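Local coordinates for protein choloylglycine hydrolase (Clostridium perfringens, PDB 2BJF) that hydrolyses the amide bond of glycine- and taurine-conjugated bile salts, releasing the free bile acid and the amino acid, as an N-terminal nucleophile thiol hydrolase, at residues Ala111-Val116 with Lys120-Asn125; His143-Ile146 with Lys152-Val155. All coordinates share one frame; numbering follows the deposited sequence.

Interaction 1: residues Ala111-Val116 with Lys120-Asn125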
loop_
_atom_site.group_PDB
_atom_site.type_symbol
_atom_site.label_atom_id
_atom_site.label_comp_id
_atom_site.label_asym_id
_atom_site.label_seq_id
_atom_site.Cartn_x
_atom_site.Cartn_y
_atom_site.Cartn_z
ATOM N N ALA A 111 -27.939 -14.210 28.784
ATOM C CA ALA A 111 -28.857 -14.826 29.740
ATOM C C ALA A 111 -29.762 -13.812 30.433
ATOM O O ALA A 111 -30.865 -14.158 30.858
ATOM C CB ALA A 111 -28.088 -15.639 30.771
ATOM N N ASN A 112 -29.303 -12.568 30.538
ATOM C CA ASN A 112 -29.954 -11.581 31.404
ATOM C C ASN A 112 -30.747 -10.467 30.719
ATOM O O ASN A 112 -31.696 -9.936 31.301
ATOM C CB ASN A 112 -28.927 -10.963 32.360
ATOM C CG ASN A 112 -28.464 -11.935 33.429
ATOM O OD1 ASN A 112 -29.266 -12.438 34.218
ATOM N ND2 ASN A 112 -27.163 -12.194 33.469
ATOM N N PHE A 113 -30.357 -10.109 29.498
ATOM C CA PHE A 113 -30.888 -8.905 28.855
ATOM C C PHE A 113 -31.537 -9.174 27.499
ATOM O O PHE A 113 -31.185 -10.133 26.812
ATOM C CB PHE A 113 -29.785 -7.846 28.740
ATOM C CG PHE A 113 -29.015 -7.641 30.016
ATOM C CD1 PHE A 113 -29.590 -6.964 31.089
ATOM C CD2 PHE A 113 -27.724 -8.143 30.155
ATOM C CE1 PHE A 113 -28.887 -6.782 32.278
ATOM C CE2 PHE A 113 -27.010 -7.964 31.339
ATOM C CZ PHE A 113 -27.595 -7.284 32.403
ATOM N N SER A 114 -32.486 -8.317 27.128
ATOM C CA SER A 114 -33.278 -8.507 25.911
ATOM C C SER A 114 -32.903 -7.559 24.769
ATOM O O SER A 114 -33.313 -7.773 23.625
ATOM C CB SER A 114 -34.772 -8.375 26.225
ATOM O OG SER A 114 -35.089 -7.059 26.640
ATOM N N SER A 115 -32.129 -6.520 25.074
ATOM C CA SER A 115 -31.781 -5.501 24.082
ATOM C C SER A 115 -30.418 -4.864 24.340
ATOM O O SER A 115 -29.876 -4.964 25.443
ATOM C CB SER A 115 -32.856 -4.410 24.045
ATOM O OG SER A 115 -32.848 -3.646 25.240
ATOM N N VAL A 116 -29.883 -4.207 23.313
ATOM C CA VAL A 116 -28.643 -3.436 23.424
ATOM C C VAL A 116 -28.791 -2.319 24.461
ATOM O O VAL A 116 -27.891 -2.098 25.273
ATOM C CB VAL A 116 -28.205 -2.864 22.046
ATOM C CG1 VAL A 116 -27.173 -1.748 22.202
ATOM C CG2 VAL A 116 -27.652 -3.975 21.165
ATOM N N LYS A 120 -26.434 -1.712 27.709
ATOM C CA LYS A 120 -25.738 -0.432 27.885
ATOM C C LYS A 120 -25.916 0.124 29.295
ATOM O O LYS A 120 -24.955 0.585 29.914
ATOM C CB LYS A 120 -26.218 0.596 26.856
ATOM C CG LYS A 120 -25.624 0.422 25.462
ATOM C CD LYS A 120 -26.035 1.555 24.520
ATOM C CE LYS A 120 -25.197 2.812 24.739
ATOM N NZ LYS A 120 -25.527 3.895 23.762
ATOM N N GLU A 121 -27.147 0.064 29.799
ATOM C CA GLU A 121 -27.458 0.543 31.143
ATOM C C GLU A 121 -26.751 -0.290 32.216
ATOM O O GLU A 121 -26.205 0.259 33.175
ATOM C CB GLU A 121 -28.974 0.554 31.368
ATOM C CG GLU A 121 -29.426 1.181 32.690
ATOM C CD GLU A 121 -29.149 2.678 32.794
ATOM O OE1 GLU A 121 -28.763 3.312 31.789
ATOM O OE2 GLU A 121 -29.325 3.223 33.901
ATOM N N ALA A 122 -26.752 -1.608 32.032
ATOM C CA ALA A 122 -26.132 -2.534 32.979
ATOM C C ALA A 122 -24.606 -2.439 33.006
ATOM O O ALA A 122 -23.978 -2.760 34.016
ATOM C CB ALA A 122 -26.568 -3.958 32.682
ATOM N N LEU A 123 -24.017 -1.998 31.896
ATOM C CA LEU A 123 -22.561 -1.900 31.780
ATOM C C LEU A 123 -21.972 -0.633 32.399
ATOM O O LEU A 123 -20.760 -0.551 32.614
ATOM C CB LEU A 123 -22.123 -2.028 30.316
ATOM C CG LEU A 123 -22.236 -3.409 29.667
ATOM C CD1 LEU A 123 -21.895 -3.308 28.196
ATOM C CD2 LEU A 123 -21.344 -4.440 30.357
ATOM N N LYS A 124 -22.829 0.344 32.694
ATOM C CA LYS A 124 -22.391 1.615 33.283
ATOM C C LYS A 124 -21.598 1.417 34.575
ATOM O O LYS A 124 -20.609 2.115 34.813
ATOM C CB LYS A 124 -23.583 2.547 33.523
ATOM C CG LYS A 124 -24.149 3.168 32.255
ATOM C CD LYS A 124 -25.269 4.144 32.570
ATOM C CE LYS A 124 -25.738 4.862 31.315
ATOM N NZ LYS A 124 -26.776 5.886 31.617
ATOM N N ASN A 125 -22.026 0.457 35.391
ATOM C CA ASN A 125 -21.354 0.150 36.653
ATOM C C ASN A 125 -20.683 -1.230 36.650
ATOM O O ASN A 125 -20.436 -1.814 37.706
ATOM C CB ASN A 125 -22.340 0.278 37.820
ATOM C CG ASN A 125 -21.648 0.346 39.172
ATOM O OD1 ASN A 125 -20.633 1.027 39.337
ATOM N ND2 ASN A 125 -22.198 -0.364 40.149
#
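Phe113 and Ala122 meet where the link after helix 105-112 passes beside helix 116-123. The Phe113 ring reaches the methyl group through CZ, 3.5 Å from Ala122 CB, with CE1 at 3.7 Å. With CG anti to its own carbonyl carbon (chi1 -48°), Phe113 swings its ring across to the helix, while Asn112 CB sits over the centre of one ring face, 3.6 Å above the plane. Trp108 of helix 105-112 meets this ring edge-to-face and also touches Ala122.

The other anchor is an i to i+4 bond within helix 116-123. Lys120 N donates to Val116 O over 2.9 Å in a nearly straight bond (166° at the hydrogen), and Lys120 CG lies 3.4 Å from that same Val116 O. Farther along, the aliphatic part of the lysine grazes the valine, CD being 4.2 Å from Val116 CG1. The chain then bends at chi3 (80°), and its NZ leaves the contact to form a salt bridge with Asp167.

Ser115 fixes the start of the helix as its N-cap, OG accepting a hydrogen bond from Glu118 N, and Glu118 OE2 separately accepts from Ser114 N. Asp148 OD2 accepts from Val116 N, a further acceptor at the helix N terminus. The contact thus joins two consecutive helices, 105-112 and 116-123, through a short connection: Val116 and Lys120 rest on Ile154 of strand 153-158, and Leu123 packs on Val156 of that strand and on Phe105 and Trp108 of helix 105-112.

Interaction 2: residues His143-Ile146 with Lys152-Val155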
loop_
_atom_site.group_PDB
_atom_site.type_symbol
_atom_site.label_atom_id
_atom_site.label_comp_id
_atom_site.label_asym_id
_atom_site.label_seq_id
_atom_site.Cartn_x
_atom_site.Cartn_y
_atom_site.Cartn_z
ATOM N N HIS A 143 -12.433 -8.667 23.643
ATOM C CA HIS A 143 -13.418 -7.592 23.601
ATOM C C HIS A 143 -14.679 -8.113 22.906
ATOM O O HIS A 143 -14.638 -9.148 22.232
ATOM C CB HIS A 143 -12.855 -6.305 22.972
ATOM C CG HIS A 143 -12.499 -6.412 21.520
ATOM N ND1 HIS A 143 -12.299 -5.300 20.730
ATOM C CD2 HIS A 143 -12.304 -7.483 20.714
ATOM C CE1 HIS A 143 -11.994 -5.682 19.503
ATOM N NE2 HIS A 143 -11.993 -7.002 19.466
ATOM N N TRP A 144 -15.798 -7.419 23.090
ATOM C CA TRP A 144 -17.088 -7.950 22.664
ATOM C C TRP A 144 -17.864 -7.002 21.763
ATOM O O TRP A 144 -17.827 -5.787 21.949
ATOM C CB TRP A 144 -17.947 -8.315 23.880
ATOM C CG TRP A 144 -17.357 -9.391 24.747
ATOM C CD1 TRP A 144 -17.634 -10.728 24.698
ATOM C CD2 TRP A 144 -16.392 -9.220 25.793
ATOM N NE1 TRP A 144 -16.901 -11.400 25.648
ATOM C CE2 TRP A 144 -16.130 -10.499 26.334
ATOM C CE3 TRP A 144 -15.727 -8.109 26.330
ATOM C CZ2 TRP A 144 -15.228 -10.700 27.385
ATOM C CZ3 TRP A 144 -14.825 -8.310 27.369
ATOM C CH2 TRP A 144 -14.587 -9.595 27.888
ATOM N N MET A 145 -18.562 -7.577 20.787
ATOM C CA MET A 145 -19.548 -6.845 20.002
ATOM C C MET A 145 -20.938 -7.364 20.356
ATOM O O MET A 145 -21.156 -8.575 20.436
ATOM C CB MET A 145 -19.279 -6.994 18.503
ATOM C CG MET A 145 -20.192 -6.151 17.625
ATOM S SD MET A 145 -19.674 -6.143 15.900
ATOM C CE MET A 145 -21.077 -5.343 15.127
ATOM N N ILE A 146 -21.864 -6.436 20.582
ATOM C CA ILE A 146 -23.236 -6.762 20.962
ATOM C C ILE A 146 -24.186 -6.065 19.990
ATOM O O ILE A 146 -24.012 -4.884 19.687
ATOM C CB ILE A 146 -23.539 -6.340 22.428
ATOM C CG1 ILE A 146 -22.562 -7.016 23.397
ATOM C CG2 ILE A 146 -24.979 -6.683 22.809
ATOM C CD1 ILE A 146 -22.543 -6.418 24.797
ATOM N N LYS A 152 -29.000 -1.763 16.141
ATOM C CA LYS A 152 -27.975 -1.078 16.923
ATOM C C LYS A 152 -26.889 -2.048 17.372
ATOM O O LYS A 152 -27.178 -3.185 17.747
ATOM C CB LYS A 152 -28.595 -0.377 18.137
ATOM C CG LYS A 152 -29.414 0.871 17.800
ATOM C CD LYS A 152 -28.520 2.051 17.412
ATOM C CE LYS A 152 -29.329 3.216 16.853
ATOM N NZ LYS A 152 -29.947 2.901 15.529
ATOM N N SER A 153 -25.642 -1.585 17.324
ATOM C CA SER A 153 -24.495 -2.374 17.761
ATOM C C SER A 153 -23.613 -1.574 18.711
ATOM O O SER A 153 -23.460 -0.362 18.554
ATOM C CB SER A 153 -23.665 -2.836 16.558
ATOM O OG SER A 153 -24.385 -3.746 15.744
ATOM N N ILE A 154 -23.046 -2.262 19.701
ATOM C CA ILE A 154 -22.069 -1.658 20.611
ATOM C C ILE A 154 -20.800 -2.505 20.716
ATOM O O ILE A 154 -20.810 -3.701 20.404
ATOM C CB ILE A 154 -22.654 -1.382 22.030
ATOM C CG1 ILE A 154 -23.253 -2.654 22.644
ATOM C CG2 ILE A 154 -23.677 -0.240 21.980
ATOM C CD1 ILE A 154 -23.518 -2.559 24.143
ATOM N N VAL A 155 -19.710 -1.868 21.135
ATOM C CA VAL A 155 -18.433 -2.541 21.349
ATOM C C VAL A 155 -18.004 -2.327 22.797
ATOM O O VAL A 155 -18.019 -1.199 23.296
ATOM C CB VAL A 155 -17.343 -2.027 20.372
ATOM C CG1 VAL A 155 -15.969 -2.599 20.723
ATOM C CG2 VAL A 155 -17.711 -2.375 18.932
#
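Ile146 and Ile154 face each other as a hydrogen-bonded pair in a beta hairpin, the strand axes 4.7 Å apart and running antiparallel at 170°. Ile146 N donates to Ile154 O at 2.9 Å, and Ile154 N returns a bond to Ile146 O at 2.8 Å. Met145 and Val155 form the adjacent non-hydrogen-bonded pair. Of three CA-H...O contacts the shortest runs 3.2 Å from Ser153 CA to Ile146 O, which therefore takes both an N-H and a C-H.

On one face the two isoleucines lie side by side, Ile154 CG1 3.7 Å from Ile146 CB. The first torsion of Ile154 (chi1 55°) sets CG1 between its backbone N and carbonyl carbon and brings CD1 within 4.0 Å of Ile146 CD1. On the other, Met145 stands extended off the sheet (chi1 -175°) and leans toward Ser153, CE 3.7 Å from Ser153 OG. That hydroxyl bonds Ser147 OG, at the end of strand 142-147.

Strands 77-82 and 163-167 extend the sheet. The Trp144 side chain stops about 7 Å from the bound deoxycholate, placing the hairpin near the bile-acid pocket. The isoleucine pair packs on helix 116-123, whereas the Met145-Val155 face also carries polar Ser153 and His143, both bonded elsewhere.

From the N terminus, the chain leaves helix 105-112, turns through Phe113 to Ser115 and enters helix 116-123, where interaction 1 closes a single helical turn, its three intervening residues all within that helix. It continues by strand 126-129 into strand 142-147, and interaction 2 closes the following hairpin over five residues. The two closures follow in series, neither nesting nor crossing. In space they adjoin, centres about 11 Å apart: Val116 CG1 lies 3.8 Å from Ile154 CG2, and Lys120 CG 3.9 Å from Ile154 CD1. The isoleucine face of the hairpin is thus covered by helix 116-123, tying the helical corner to the larger antiparallel sheet of the Ntn-hydrolase fold.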